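Local coordinates for protein putative histidinol-phosphate aminotransferase (Erwinia carotovora atroseptica, PDB 3LY1) that binds pyridoxal-5'-phosphate and probably works as a transaminase of the histidinol-phosphate aminotransferase type, at residues A[165-170]-A[174-179]; A[147-152]-A[189-194]; A[308-313]-A[346-351]. One frame throughout, in Å; residues are numbered along the deposited sequence.

Interaction 1 (A[165-170]-A[174-179]); sequences PWIASK and TMFIVD. With PLP (pyridoxal-5'-phosphate), chain E.
Trp166 lays one face of its indole over the edge of the Phe176 ring, an edge-to-face (T-shaped) pair whose planes stand at 85° and whose six-membered rings have centroids 4.8 Å apart. The phenyl edge is presented through CE2 and CZ; Phe176 CZ comes to 3.6 Å from Trp166 CE2, at the bond shared by the two indole rings. Trp166 reaches this place because its CG is anti to the backbone N (chi1 -178°), which swings the indole off the helix toward the strand. Ile167 meets the same phenyl ring differently, from above: its CG1 stands 3.6 Å from the Phe176 centroid and only 9° off the normal, a CH-pi contact over the centre of a face. Further along the strand, Ile167 CD1 touches Val178 CG2 more loosely, at 4.3 Å. Helix 160-168 thereby packs on strand 174-179 within the beta-alpha-beta unit that starts with strand 143-148, whose strands lie side by side in the large mixed sheet of the fold-type I aminotransferases. Leu132, Lys133 and Val136 of helix 129-137 also touch Trp166. At the far end of the strand, Asp179 OD2 accepts a hydrogen bond of 2.7 Å from N1 of the cofactor pyridine, with Tyr146 OH as its second partner.

Interaction 2 (A[147-152]-A[189-194]); sequences LVNPNN and PRFRSI. With PLP (pyridoxal-5'-phosphate), chain E.
Asn149 reaches across to Phe191 with its amide. From CB the chain runs to CG anti to the backbone N (chi1 -159°), and CG lies 3.8 Å from Phe191 CE1, at the edge of the phenyl ring and near its plane. Beyond CG the two amide branches part. OD1 accepts a hydrogen bond from the backbone N of Thr158. ND2 approaches the ring obliquely, 3.3 Å from Phe191 CE1; the amide and ring planes are 52° apart. The same nitrogen gives its hydrogens to two waters: one, 2.9 Å from Asn149 ND2, also accepts from the backbone N of Arg192, while the other donates to Arg192 O at 2.9 Å. The amide is therefore tied through water to both polar backbone groups of Arg192, and its oxygen is fixed separately by Thr158. Pro150, which follows a cis peptide bond, adds a looser apolar touch, its CD 4.3 Å from Phe191 CE1. Strand 143-148 ends just before Asn149, at the C-terminal edge of the parallel part of the central sheet, where the cofactor is bound as in other aminotransferases of this fold. Two residues of the segment reach the cofactor itself: Val148 CG1 packs 3.4 Å from its methyl C2A, and Asn152 ND2 donates to the phenolic O3 at 2.8 Å (N-H...O angle 154°). Asn152 OD1 is bonded in turn to Arg329 NH1, which probably helps to hold the amide with its ND2 toward O3, and Tyr182 touches the Asn152 side chain.

Interaction 3 (A[308-313]-A[346-351]); sequences THMADA and REFRKK
Phe348 pushes the outer end of its ring against helix 303-312, and the packing is tightest there. Its CE2 lies 3.5 Å from His309 CB, an oblique approach, and Phe348 CZ comes to 3.6 Å from His309 O, while the backbone N of Met310 stands near the ring plane. Met310, a selenomethionine, then folds back over one face. A bend at chi2 (-70°) carries its end toward the phenyl, placing CE 4.1 Å from the Phe348 centroid and 14° off the normal, a CH-pi contact offset toward the rim. Its SE sits more obliquely at 4.7 Å from the same centroid, which makes the pair a Met-aromatic contact. The looser side lies at Ala313, whose CB comes only to 4.5 Å from Phe348 CZ, at the ring edge. On the solvent side Lys350 NZ forms a salt bridge with Glu347 OE2 at 2.8 Å within segment 346-351. Trp353 near the C-terminus extends the packing, stacking on His309 and meeting Phe348 edge-to-face. The contact joins the C-terminal ends of helices 303-312 and 335-350, in the part of the chain that also holds antiparallel strands 294-298 and 327-331, as in the small domain of fold-type I aminotransferases.

Overall arrangement
Interactions 1 and 2 belong to the same sheet: strands 174-179 and 143-148 are neighbours, joined by Asp179 N to Leu147 O and Leu147 N to Ile177 O, both 2.9 Å and probable hydrogen bonds. Both carry residues that touch the cofactor, and along the chain interaction 1 is nested inside the loop closed by interaction 2. Their chemistry differs: 165-170 with 174-179 is buried apolar and aromatic packing, whereas 147-152 with 189-194, also buried, mixes an amide and a proline against a phenyl ring with two bridging waters. Interaction 3 is only partly buried and joins two helices by aromatic and selenomethionine packing; its centre lies about 44 Å from that of interaction 1 and about 33 Å from that of interaction 2.

Interaction 1 (A[165-170]-A[174-179])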
loop_
_atom_site.group_PDB
_atom_site.type_symbol
_atom_site.label_atom_id
_atom_site.label_comp_id
_atom_site.label_asym_id
_atom_site.label_seq_id
_atom_site.Cartn_x
_atom_site.Cartn_y
_atom_site.Cartn_z
ATOM N N PRO A 165 13.395 28.649 -10.674
ATOM C CA PRO A 165 13.501 29.931 -9.975
ATOM C C PRO A 165 12.288 30.261 -9.154
ATOM O O PRO A 165 12.411 30.973 -8.177
ATOM C CB PRO A 165 13.619 30.972 -11.111
ATOM C CG PRO A 165 14.019 30.225 -12.295
ATOM C CD PRO A 165 13.425 28.839 -12.128
ATOM N N TRP A 166 11.116 29.793 -9.571
ATOM C CA TRP A 166 9.921 29.943 -8.737
ATOM C C TRP A 166 10.103 29.232 -7.392
ATOM O O TRP A 166 9.882 29.831 -6.334
ATOM C CB TRP A 166 8.705 29.396 -9.466
ATOM C CG TRP A 166 7.391 29.544 -8.733
ATOM C CD1 TRP A 166 7.079 30.434 -7.739
ATOM C CD2 TRP A 166 6.205 28.792 -8.982
ATOM N NE1 TRP A 166 5.769 30.265 -7.350
ATOM C CE2 TRP A 166 5.211 29.267 -8.102
ATOM C CE3 TRP A 166 5.885 27.773 -9.878
ATOM C CZ2 TRP A 166 3.916 28.762 -8.101
ATOM C CZ3 TRP A 166 4.601 27.259 -9.863
ATOM C CH2 TRP A 166 3.638 27.750 -8.980
ATOM N N ILE A 167 10.563 27.981 -7.443
ATOM C CA ILE A 167 10.726 27.184 -6.213
ATOM C C ILE A 167 11.849 27.765 -5.346
ATOM O O ILE A 167 11.718 27.875 -4.125
ATOM C CB ILE A 167 10.986 25.700 -6.528
ATOM C CG1 ILE A 167 9.773 25.120 -7.274
ATOM C CG2 ILE A 167 11.336 24.902 -5.219
ATOM C CD1 ILE A 167 9.912 23.643 -7.673
ATOM N N ALA A 168 12.933 28.168 -5.993
ATOM C CA ALA A 168 14.078 28.723 -5.307
ATOM C C ALA A 168 13.717 30.046 -4.612
ATOM O O ALA A 168 14.347 30.412 -3.644
ATOM C CB ALA A 168 15.248 28.896 -6.279
ATOM N N SER A 169 12.691 30.754 -5.097
ATOM C CA SER A 169 12.276 32.020 -4.495
ATOM C C SER A 169 11.538 31.817 -3.169
ATOM O O SER A 169 11.264 32.786 -2.486
ATOM C CB SER A 169 11.413 32.857 -5.467
ATOM O OG SER A 169 10.066 32.400 -5.560
ATOM N N LYS A 170 11.183 30.576 -2.826
ATOM C CA LYS A 170 10.492 30.264 -1.566
ATOM C C LYS A 170 9.247 31.104 -1.251
ATOM O O LYS A 170 9.187 31.770 -0.217
ATOM C CB LYS A 170 11.460 30.368 -0.391
ATOM C CG LYS A 170 12.595 29.370 -0.493
ATOM C CD LYS A 170 13.562 29.477 0.678
ATOM C CE LYS A 170 14.959 28.974 0.255
ATOM N NZ LYS A 170 14.936 27.733 -0.644
ATOM N N THR A 174 4.234 27.732 1.067
ATOM C CA THR A 174 3.979 26.994 -0.160
ATOM C C THR A 174 4.856 25.746 -0.231
ATOM O O THR A 174 6.062 25.828 -0.051
ATOM C CB THR A 174 4.200 27.915 -1.402
ATOM O OG1 THR A 174 3.336 29.069 -1.286
ATOM C CG2 THR A 174 3.900 27.175 -2.715
HETATM N N MSE A 175 4.218 24.604 -0.460
HETATM C CA MSE A 175 4.903 23.327 -0.686
HETATM C C MSE A 175 4.675 22.923 -2.136
HETATM O O MSE A 175 3.524 22.965 -2.619
HETATM C CB MSE A 175 4.342 22.262 0.258
HETATM C CG MSE A 175 4.815 20.848 0.009
HETATM SE SE MSE A 175 6.749 20.761 0.238
HETATM C CE MSE A 175 6.932 20.605 2.104
ATOM N N PHE A 176 5.751 22.513 -2.815
ATOM C CA PHE A 176 5.706 22.101 -4.196
ATOM C C PHE A 176 5.791 20.590 -4.200
ATOM O O PHE A 176 6.698 20.022 -3.601
ATOM C CB PHE A 176 6.886 22.677 -4.996
ATOM C CG PHE A 176 6.796 24.135 -5.229
ATOM C CD1 PHE A 176 7.259 25.030 -4.277
ATOM C CD2 PHE A 176 6.204 24.624 -6.394
ATOM C CE1 PHE A 176 7.113 26.416 -4.475
ATOM C CE2 PHE A 176 6.067 25.993 -6.603
ATOM C CZ PHE A 176 6.489 26.890 -5.647
ATOM N N ILE A 177 4.838 19.940 -4.850
ATOM C CA ILE A 177 4.917 18.517 -5.144
ATOM C C ILE A 177 5.215 18.387 -6.638
ATOM O O ILE A 177 4.423 18.815 -7.479
ATOM C CB ILE A 177 3.600 17.783 -4.835
ATOM C CG1 ILE A 177 3.172 17.922 -3.361
ATOM C CG2 ILE A 177 3.694 16.290 -5.238
ATOM C CD1 ILE A 177 1.701 17.526 -3.101
ATOM N N VAL A 178 6.344 17.765 -6.973
ATOM C CA VAL A 178 6.766 17.603 -8.341
ATOM C C VAL A 178 6.764 16.117 -8.666
ATOM O O VAL A 178 7.474 15.335 -8.026
ATOM C CB VAL A 178 8.193 18.204 -8.623
ATOM C CG1 VAL A 178 8.507 18.189 -10.110
ATOM C CG2 VAL A 178 8.334 19.641 -8.044
ATOM N N ASP A 179 5.930 15.740 -9.640
ATOM C CA ASP A 179 5.623 14.345 -9.958
ATOM C C ASP A 179 6.336 13.988 -11.243
ATOM O O ASP A 179 5.921 14.392 -12.327
ATOM C CB ASP A 179 4.079 14.162 -10.029
ATOM C CG ASP A 179 3.639 12.720 -10.264
ATOM O OD1 ASP A 179 4.491 11.868 -10.710
ATOM O OD2 ASP A 179 2.400 12.445 -10.023
HETATM N N1 PLP E . 1.667 10.204 -11.243
HETATM C C2 PLP E . 1.295 10.254 -12.571
HETATM C C2A PLP E . 1.556 11.521 -13.346
HETATM C C3 PLP E . 0.663 9.143 -13.129
HETATM O O3 PLP E . 0.280 9.199 -14.431
HETATM C C4 PLP E . 0.419 7.999 -12.337
HETATM C C4A PLP E . -0.141 6.744 -12.955
HETATM O O4A PLP E . -1.146 6.892 -13.631
HETATM C C5 PLP E . 0.795 7.973 -10.989
HETATM C C6 PLP E . 1.409 9.111 -10.464
HETATM C C5A PLP E . 0.543 6.781 -10.092
HETATM O O4P PLP E . 1.217 5.574 -10.497
HETATM P P PLP E . 1.694 4.495 -9.422
HETATM O O1P PLP E . 0.799 4.456 -8.223
HETATM O O2P PLP E . 3.093 4.956 -9.111
HETATM O O3P PLP E . 1.670 3.217 -10.244
#

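Interaction 2 (A[147-152]-A[189-194])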
loop_
_atom_site.group_PDB
_atom_site.type_symbol
_atom_site.label_atom_id
_atom_site.label_comp_id
_atom_site.label_asym_id
_atom_site.label_seq_id
_atom_site.Cartn_x
_atom_site.Cartn_y
_atom_site.Cartn_z
ATOM N N LEU A 147 2.768 19.813 -9.608
ATOM C CA LEU A 147 3.362 19.988 -10.922
ATOM C C LEU A 147 3.806 18.625 -11.432
ATOM O O LEU A 147 4.713 18.019 -10.897
ATOM C CB LEU A 147 4.568 20.918 -10.856
ATOM C CG LEU A 147 4.381 22.352 -10.341
ATOM C CD1 LEU A 147 5.755 23.064 -10.297
ATOM C CD2 LEU A 147 3.356 23.145 -11.180
ATOM N N VAL A 148 3.101 18.138 -12.430
ATOM C CA VAL A 148 3.435 16.880 -13.092
ATOM C C VAL A 148 4.278 17.191 -14.305
ATOM O O VAL A 148 3.882 18.022 -15.165
ATOM C CB VAL A 148 2.139 16.092 -13.450
ATOM C CG1 VAL A 148 2.530 14.701 -14.034
ATOM C CG2 VAL A 148 1.232 15.972 -12.196
ATOM N N ASN A 149 5.430 16.514 -14.406
ATOM C CA ASN A 149 6.462 16.888 -15.349
ATOM C C ASN A 149 7.267 15.670 -15.715
ATOM O O ASN A 149 8.099 15.261 -14.927
ATOM C CB ASN A 149 7.436 17.922 -14.741
ATOM C CG ASN A 149 8.207 18.702 -15.797
ATOM O OD1 ASN A 149 7.711 18.895 -16.935
ATOM N ND2 ASN A 149 9.456 19.124 -15.454
ATOM N N PRO A 150 7.039 15.078 -16.906
ATOM C CA PRO A 150 6.089 15.385 -17.981
ATOM C C PRO A 150 4.662 15.275 -17.517
ATOM O O PRO A 150 4.386 14.433 -16.703
ATOM C CB PRO A 150 6.368 14.289 -19.022
ATOM C CG PRO A 150 7.761 13.861 -18.793
ATOM C CD PRO A 150 7.976 14.016 -17.298
ATOM N N ASN A 151 3.784 16.131 -18.017
ATOM C CA ASN A 151 2.381 16.133 -17.615
ATOM C C ASN A 151 1.649 14.937 -18.207
ATOM O O ASN A 151 1.964 14.509 -19.293
ATOM C CB ASN A 151 1.712 17.453 -18.030
ATOM C CG ASN A 151 0.332 17.648 -17.404
ATOM O OD1 ASN A 151 0.096 17.285 -16.245
ATOM N ND2 ASN A 151 -0.577 18.254 -18.166
ATOM N N ASN A 152 0.650 14.465 -17.479
ATOM C CA ASN A 152 -0.302 13.453 -17.923
ATOM C C ASN A 152 -1.606 14.180 -17.829
ATOM O O ASN A 152 -1.973 14.629 -16.732
ATOM C CB ASN A 152 -0.232 12.224 -16.987
ATOM C CG ASN A 152 -1.270 11.132 -17.319
ATOM O OD1 ASN A 152 -1.982 11.218 -18.315
ATOM N ND2 ASN A 152 -1.335 10.085 -16.479
ATOM N N PRO A 189 15.949 18.609 -23.877
ATOM C CA PRO A 189 17.011 19.068 -22.971
ATOM C C PRO A 189 16.653 20.269 -22.078
ATOM O O PRO A 189 17.454 20.586 -21.208
ATOM C CB PRO A 189 18.142 19.458 -23.934
ATOM C CG PRO A 189 17.421 19.898 -25.150
ATOM C CD PRO A 189 16.280 18.925 -25.286
ATOM N N ARG A 190 15.483 20.905 -22.269
ATOM C CA ARG A 190 15.013 21.946 -21.348
ATOM C C ARG A 190 14.479 21.314 -20.047
ATOM O O ARG A 190 14.270 22.017 -19.034
ATOM C CB ARG A 190 13.898 22.780 -21.990
ATOM C CG ARG A 190 14.370 23.551 -23.267
ATOM C CD ARG A 190 13.228 24.164 -24.034
ATOM N NE ARG A 190 12.323 23.149 -24.552
ATOM C CZ ARG A 190 11.244 23.389 -25.287
ATOM N NH1 ARG A 190 10.921 24.613 -25.658
ATOM N NH2 ARG A 190 10.475 22.378 -25.671
ATOM N N PHE A 191 14.220 20.005 -20.085
ATOM C CA PHE A 191 13.763 19.276 -18.907
ATOM C C PHE A 191 14.938 18.945 -18.000
ATOM O O PHE A 191 15.980 18.491 -18.474
ATOM C CB PHE A 191 13.082 17.943 -19.280
ATOM C CG PHE A 191 12.754 17.085 -18.061
ATOM C CD1 PHE A 191 11.579 17.278 -17.379
ATOM C CD2 PHE A 191 13.639 16.151 -17.580
ATOM C CE1 PHE A 191 11.280 16.523 -16.249
ATOM C CE2 PHE A 191 13.367 15.397 -16.445
ATOM C CZ PHE A 191 12.169 15.586 -15.778
ATOM N N ARG A 192 14.721 19.154 -16.702
ATOM C CA ARG A 192 15.670 18.800 -15.647
ATOM C C ARG A 192 14.913 18.205 -14.458
ATOM O O ARG A 192 13.893 18.757 -14.046
ATOM C CB ARG A 192 16.454 20.055 -15.190
ATOM C CG ARG A 192 17.886 20.114 -15.668
ATOM C CD ARG A 192 18.422 21.505 -15.989
ATOM N NE ARG A 192 17.902 22.667 -15.261
ATOM C CZ ARG A 192 17.789 23.865 -15.832
ATOM N NH1 ARG A 192 18.116 24.006 -17.108
ATOM N NH2 ARG A 192 17.327 24.916 -15.165
ATOM N N SER A 193 15.396 17.087 -13.908
ATOM C CA SER A 193 14.842 16.595 -12.625
ATOM C C SER A 193 15.077 17.644 -11.525
ATOM O O SER A 193 16.115 18.348 -11.495
ATOM C CB SER A 193 15.408 15.241 -12.190
ATOM O OG SER A 193 14.911 14.877 -10.896
ATOM N N ILE A 194 14.090 17.781 -10.647
ATOM C CA ILE A 194 14.174 18.707 -9.534
ATOM C C ILE A 194 15.042 18.149 -8.419
ATOM O O ILE A 194 15.378 18.850 -7.477
ATOM C CB ILE A 194 12.768 19.084 -9.020
ATOM C CG1 ILE A 194 12.801 20.438 -8.288
ATOM C CG2 ILE A 194 12.112 17.965 -8.161
ATOM C CD1 ILE A 194 12.870 21.606 -9.217
HETATM N N1 PLP E . 1.667 10.204 -11.243
HETATM C C2 PLP E . 1.295 10.254 -12.571
HETATM C C2A PLP E . 1.556 11.521 -13.346
HETATM C C3 PLP E . 0.663 9.143 -13.129
HETATM O O3 PLP E . 0.280 9.199 -14.431
HETATM C C4 PLP E . 0.419 7.999 -12.337
HETATM C C4A PLP E . -0.141 6.744 -12.955
HETATM O O4A PLP E . -1.146 6.892 -13.631
HETATM C C5 PLP E . 0.795 7.973 -10.989
HETATM C C6 PLP E . 1.409 9.111 -10.464
HETATM C C5A PLP E . 0.543 6.781 -10.092
HETATM O O4P PLP E . 1.217 5.574 -10.497
HETATM P P PLP E . 1.694 4.495 -9.422
HETATM O O1P PLP E . 0.799 4.456 -8.223
HETATM O O2P PLP E . 3.093 4.956 -9.111
HETATM O O3P PLP E . 1.670 3.217 -10.244
HETATM O O HOH W 1 11.916 20.631 -16.050
HETATM O O HOH W 2 11.162 18.415 -13.093
#

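Interaction 3 (A[308-313]-A[346-351])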
loop_
_atom_site.group_PDB
_atom_site.type_symbol
_atom_site.label_atom_id
_atom_site.label_comp_id
_atom_site.label_asym_id
_atom_site.label_seq_id
_atom_site.Cartn_x
_atom_site.Cartn_y
_atom_site.Cartn_z
ATOM N N THR A 308 -15.153 3.970 -29.045
ATOM C CA THR A 308 -16.016 2.801 -29.256
ATOM C C THR A 308 -15.564 2.027 -30.478
ATOM O O THR A 308 -15.531 0.794 -30.446
ATOM C CB THR A 308 -17.529 3.173 -29.396
ATOM O OG1 THR A 308 -17.995 3.728 -28.163
ATOM C CG2 THR A 308 -18.377 1.923 -29.715
ATOM N N HIS A 309 -15.208 2.732 -31.558
ATOM C CA HIS A 309 -14.742 2.046 -32.767
ATOM C C HIS A 309 -13.403 1.325 -32.559
ATOM O O HIS A 309 -13.204 0.198 -33.015
ATOM C CB HIS A 309 -14.699 2.987 -33.974
ATOM C CG HIS A 309 -16.058 3.454 -34.424
ATOM N ND1 HIS A 309 -16.359 4.781 -34.643
ATOM C CD2 HIS A 309 -17.200 2.768 -34.669
ATOM C CE1 HIS A 309 -17.630 4.895 -34.996
ATOM N NE2 HIS A 309 -18.163 3.687 -35.020
HETATM N N MSE A 310 -12.500 1.965 -31.834
HETATM C CA MSE A 310 -11.231 1.333 -31.487
HETATM C C MSE A 310 -11.449 0.123 -30.543
HETATM O O MSE A 310 -10.851 -0.928 -30.760
HETATM C CB MSE A 310 -10.259 2.369 -30.900
HETATM C CG MSE A 310 -9.500 3.186 -31.992
HETATM SE SE MSE A 310 -8.223 2.009 -32.906
HETATM C CE MSE A 310 -7.655 3.178 -34.356
ATOM N N ALA A 311 -12.320 0.247 -29.527
ATOM C CA ALA A 311 -12.628 -0.912 -28.649
ATOM C C ALA A 311 -13.130 -2.086 -29.481
ATOM O O ALA A 311 -12.736 -3.232 -29.235
ATOM C CB ALA A 311 -13.658 -0.576 -27.557
ATOM N N ASP A 312 -13.988 -1.790 -30.460
ATOM C CA ASP A 312 -14.592 -2.825 -31.313
ATOM C C ASP A 312 -13.557 -3.482 -32.223
ATOM O O ASP A 312 -13.745 -4.626 -32.615
ATOM C CB ASP A 312 -15.746 -2.263 -32.168
ATOM C CG ASP A 312 -16.986 -1.878 -31.339
ATOM O OD1 ASP A 312 -17.106 -2.302 -30.151
ATOM O OD2 ASP A 312 -17.839 -1.123 -31.886
ATOM N N ALA A 313 -12.503 -2.752 -32.579
ATOM C CA ALA A 313 -11.388 -3.293 -33.345
ATOM C C ALA A 313 -10.321 -3.939 -32.451
ATOM O O ALA A 313 -9.275 -4.352 -32.965
ATOM C CB ALA A 313 -10.754 -2.223 -34.177
ATOM N N ARG A 346 -5.278 4.567 -40.284
ATOM C CA ARG A 346 -5.350 4.880 -41.711
ATOM C C ARG A 346 -6.597 4.308 -42.339
ATOM O O ARG A 346 -7.230 4.965 -43.170
ATOM C CB ARG A 346 -4.096 4.409 -42.457
ATOM C CG ARG A 346 -2.874 5.218 -42.104
ATOM C CD ARG A 346 -1.589 4.582 -42.719
ATOM N NE ARG A 346 -0.415 5.385 -42.391
ATOM C CZ ARG A 346 0.475 5.103 -41.443
ATOM N NH1 ARG A 346 0.396 3.976 -40.732
ATOM N NH2 ARG A 346 1.486 5.935 -41.224
ATOM N N GLU A 347 -6.974 3.101 -41.919
ATOM C CA GLU A 347 -8.171 2.455 -42.443
ATOM C C GLU A 347 -9.447 3.137 -41.943
ATOM O O GLU A 347 -10.435 3.248 -42.700
ATOM C CB GLU A 347 -8.211 0.975 -42.067
ATOM C CG GLU A 347 -7.186 0.117 -42.787
ATOM C CD GLU A 347 -7.422 0.072 -44.286
ATOM O OE1 GLU A 347 -8.465 -0.492 -44.718
ATOM O OE2 GLU A 347 -6.574 0.620 -45.026
ATOM N N PHE A 348 -9.441 3.561 -40.673
ATOM C CA PHE A 348 -10.541 4.330 -40.103
ATOM C C PHE A 348 -10.769 5.600 -40.928
ATOM O O PHE A 348 -11.938 5.977 -41.188
ATOM C CB PHE A 348 -10.263 4.757 -38.658
ATOM C CG PHE A 348 -10.697 3.770 -37.593
ATOM C CD1 PHE A 348 -10.629 2.410 -37.782
ATOM C CD2 PHE A 348 -11.133 4.240 -36.360
ATOM C CE1 PHE A 348 -10.989 1.517 -36.768
ATOM C CE2 PHE A 348 -11.499 3.358 -35.338
ATOM C CZ PHE A 348 -11.424 1.994 -35.542
ATOM N N ARG A 349 -9.675 6.267 -41.312
ATOM C CA ARG A 349 -9.771 7.528 -42.052
ATOM C C ARG A 349 -10.556 7.322 -43.366
ATOM O O ARG A 349 -11.403 8.148 -43.742
ATOM C CB ARG A 349 -8.380 8.119 -42.301
ATOM C CG ARG A 349 -8.276 9.276 -43.333
ATOM C CD ARG A 349 -9.234 10.456 -43.062
ATOM N NE ARG A 349 -9.117 11.071 -41.728
ATOM C CZ ARG A 349 -8.251 12.032 -41.385
ATOM N NH1 ARG A 349 -7.385 12.496 -42.262
ATOM N NH2 ARG A 349 -8.274 12.554 -40.151
ATOM N N LYS A 350 -10.303 6.206 -44.037
ATOM C CA LYS A 350 -10.945 5.930 -45.314
ATOM C C LYS A 350 -12.455 5.859 -45.157
ATOM O O LYS A 350 -13.188 6.176 -46.102
ATOM C CB LYS A 350 -10.432 4.616 -45.919
ATOM C CG LYS A 350 -8.950 4.601 -46.209
ATOM C CD LYS A 350 -8.581 3.281 -46.856
ATOM C CE LYS A 350 -7.092 3.117 -47.000
ATOM N NZ LYS A 350 -6.791 1.744 -47.579
ATOM N N LYS A 351 -12.922 5.436 -43.983
ATOM C CA LYS A 351 -14.362 5.321 -43.748
ATOM C C LYS A 351 -14.893 6.416 -42.824
ATOM O O LYS A 351 -15.995 6.294 -42.287
ATOM C CB LYS A 351 -14.749 3.902 -43.270
ATOM C CG LYS A 351 -14.192 3.476 -41.900
ATOM C CD LYS A 351 -14.400 1.974 -41.629
ATOM C CE LYS A 351 -15.889 1.629 -41.409
ATOM N NZ LYS A 351 -16.172 0.143 -41.255
#